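Local coordinates for protein ornithine carbamoyltransferase, anabolic (Campylobacter jejuni subsp. jejuni, PDB 3TPF) that catalyses the reversible transfer of the carbamoyl group from carbamoyl phosphate to L-ornithine, giving L-citrulline for arginine biosynthesis, at residues D255-H260 / A279-E284. Sequence-based numbering, arbitrary orientation.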
loop_
_atom_site.group_PDB
_atom_site.type_symbol
_atom_site.label_atom_id
_atom_site.label_comp_id
_atom_site.label_asym_id
_atom_site.label_seq_id
_atom_site.Cartn_x
_atom_site.Cartn_y
_atom_site.Cartn_z
ATOM N N ASP B 255 -0.973 31.486 29.215
ATOM C CA ASP B 255 -0.529 31.143 27.855
ATOM C C ASP B 255 0.085 29.747 27.680
ATOM O O ASP B 255 0.739 29.445 26.646
ATOM C CB ASP B 255 0.448 32.202 27.342
ATOM C CG ASP B 255 -0.230 33.527 27.091
ATOM O OD1 ASP B 255 -1.341 33.532 26.493
ATOM O OD2 ASP B 255 0.347 34.547 27.481
ATOM N N ALA B 256 -0.178 28.894 28.664
ATOM C CA ALA B 256 0.284 27.485 28.640
ATOM C C ALA B 256 -0.360 26.777 27.465
ATOM O O ALA B 256 -1.535 27.042 27.173
ATOM C CB ALA B 256 -0.068 26.770 29.950
ATOM N N ILE B 257 0.409 25.944 26.780
ATOM C CA ILE B 257 -0.072 25.183 25.622
ATOM C C ILE B 257 -0.570 23.816 26.026
ATOM O O ILE B 257 -0.094 23.239 27.023
ATOM C CB ILE B 257 0.975 24.994 24.519
ATOM C CG1 ILE B 257 2.208 24.273 25.036
ATOM C CG2 ILE B 257 1.405 26.311 23.955
ATOM C CD1 ILE B 257 3.153 23.882 23.904
ATOM N N LEU B 258 -1.572 23.326 25.299
ATOM C CA LEU B 258 -2.162 22.008 25.543
ATOM C C LEU B 258 -1.718 21.062 24.409
ATOM O O LEU B 258 -1.936 21.340 23.249
ATOM C CB LEU B 258 -3.688 22.082 25.588
ATOM C CG LEU B 258 -4.430 20.723 25.615
ATOM C CD1 LEU B 258 -4.072 19.986 26.887
ATOM C CD2 LEU B 258 -5.912 20.933 25.427
ATOM N N LEU B 259 -1.099 19.965 24.756
ATOM C CA LEU B 259 -0.670 18.976 23.787
ATOM C C LEU B 259 -1.476 17.683 23.945
ATOM O O LEU B 259 -1.844 17.323 25.054
ATOM C CB LEU B 259 0.799 18.620 23.948
ATOM C CG LEU B 259 1.837 19.670 23.606
ATOM C CD1 LEU B 259 3.205 19.083 23.788
ATOM C CD2 LEU B 259 1.591 20.158 22.133
ATOM N N HIS B 260 -1.823 17.076 22.816
ATOM C CA HIS B 260 -2.555 15.830 22.724
ATOM C C HIS B 260 -2.060 15.091 21.497
ATOM O O HIS B 260 -1.984 15.663 20.433
ATOM C CB HIS B 260 -4.037 16.098 22.549
ATOM C CG HIS B 260 -4.909 14.901 22.793
ATOM N ND1 HIS B 260 -4.704 13.684 22.180
ATOM C CD2 HIS B 260 -6.025 14.752 23.559
ATOM C CE1 HIS B 260 -5.639 12.836 22.584
ATOM N NE2 HIS B 260 -6.459 13.461 23.413
ATOM N N ALA B 279 -6.345 24.305 18.886
ATOM C CA ALA B 279 -6.153 23.633 17.617
ATOM C C ALA B 279 -4.775 23.980 16.979
ATOM O O ALA B 279 -4.054 23.079 16.610
ATOM C CB ALA B 279 -7.288 23.907 16.663
ATOM N N ASP B 280 -4.379 25.237 16.930
ATOM C CA ASP B 280 -3.142 25.561 16.226
ATOM C C ASP B 280 -1.977 24.741 16.718
ATOM O O ASP B 280 -1.193 24.204 15.914
ATOM C CB ASP B 280 -2.752 27.024 16.326
ATOM C CG ASP B 280 -3.696 27.942 15.584
ATOM O OD1 ASP B 280 -4.226 27.593 14.530
ATOM O OD2 ASP B 280 -3.949 29.058 16.059
ATOM N N VAL B 281 -1.814 24.666 18.029
ATOM C CA VAL B 281 -0.655 23.973 18.592
ATOM C C VAL B 281 -0.812 22.494 18.457
ATOM O O VAL B 281 0.146 21.783 18.229
ATOM C CB VAL B 281 -0.288 24.388 20.055
ATOM C CG1 VAL B 281 -1.204 23.695 21.095
ATOM C CG2 VAL B 281 1.158 24.048 20.318
ATOM N N ILE B 282 -2.018 22.007 18.687
ATOM C CA ILE B 282 -2.258 20.572 18.687
ATOM C C ILE B 282 -1.969 20.036 17.278
ATOM O O ILE B 282 -1.390 18.948 17.119
ATOM C CB ILE B 282 -3.680 20.200 19.114
ATOM C CG1 ILE B 282 -3.838 20.458 20.619
ATOM C CG2 ILE B 282 -3.971 18.725 18.817
ATOM C CD1 ILE B 282 -5.260 20.265 21.155
ATOM N N PHE B 283 -2.383 20.757 16.274
ATOM C CA PHE B 283 -2.220 20.229 14.936
ATOM C C PHE B 283 -0.835 20.493 14.396
ATOM O O PHE B 283 -0.442 19.824 13.473
ATOM C CB PHE B 283 -3.329 20.716 13.933
ATOM C CG PHE B 283 -4.679 20.144 14.225
ATOM C CD1 PHE B 283 -4.911 18.800 14.114
ATOM C CD2 PHE B 283 -5.688 20.940 14.712
ATOM C CE1 PHE B 283 -6.134 18.231 14.457
ATOM C CE2 PHE B 283 -6.930 20.399 15.023
ATOM C CZ PHE B 283 -7.155 19.035 14.887
ATOM N N GLU B 284 -0.131 21.503 14.897
ATOM C CA GLU B 284 1.260 21.637 14.536
ATOM C C GLU B 284 2.008 20.409 15.144
ATOM O O GLU B 284 2.875 19.779 14.524
ATOM C CB GLU B 284 1.840 22.959 15.021
ATOM C CG GLU B 284 2.023 24.028 13.937
ATOM C CD GLU B 284 2.912 23.557 12.742
ATOM O OE1 GLU B 284 2.616 23.928 11.556
ATOM O OE2 GLU B 284 3.933 22.818 12.969
#
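Strand 257-260 runs beside the first turns of helix 279-302, the axes of the strand and of segment 279-284 coming within 7.5 Å at 40° between their directions; by CA positions Leu259 lies nearest Ile282 and Ile257 nearest Val281. Two beta-branched residues of the helix do most of the touching. Val281 sets CG2 against CD1 of Ile257, 4.1 Å away, the two side chains crossing at about a right angle; the same methyl reaches CD2 of Leu259 at 4.3 Å. Its other methyl, CG1, set between the backbone N and the carbonyl carbon (chi1 79°), meets the carbonyl O of Leu258. Ile282 comes to that oxygen too, through CG1, and extends CD1 to within 4.4 Å of Leu258 CD2, while its CG2 faces the carbonyl O of His260. Strand 257-260 is the outermost strand of the five-stranded parallel sheet in the Rossmann-like ornithine-binding domain, paired with strand 217-220. NE2 of His260 is hydrogen-bonded to OE2 of Glu269, and ND1 to the backbone N of Leu262, a residue predicted to bind carbamoyl phosphate. Val281 and Ile282 thus cover both aliphatic side chains and carbonyl oxygens of the strand, and the polar tie comes from Glu285, whose OE1 accepts from His260 N.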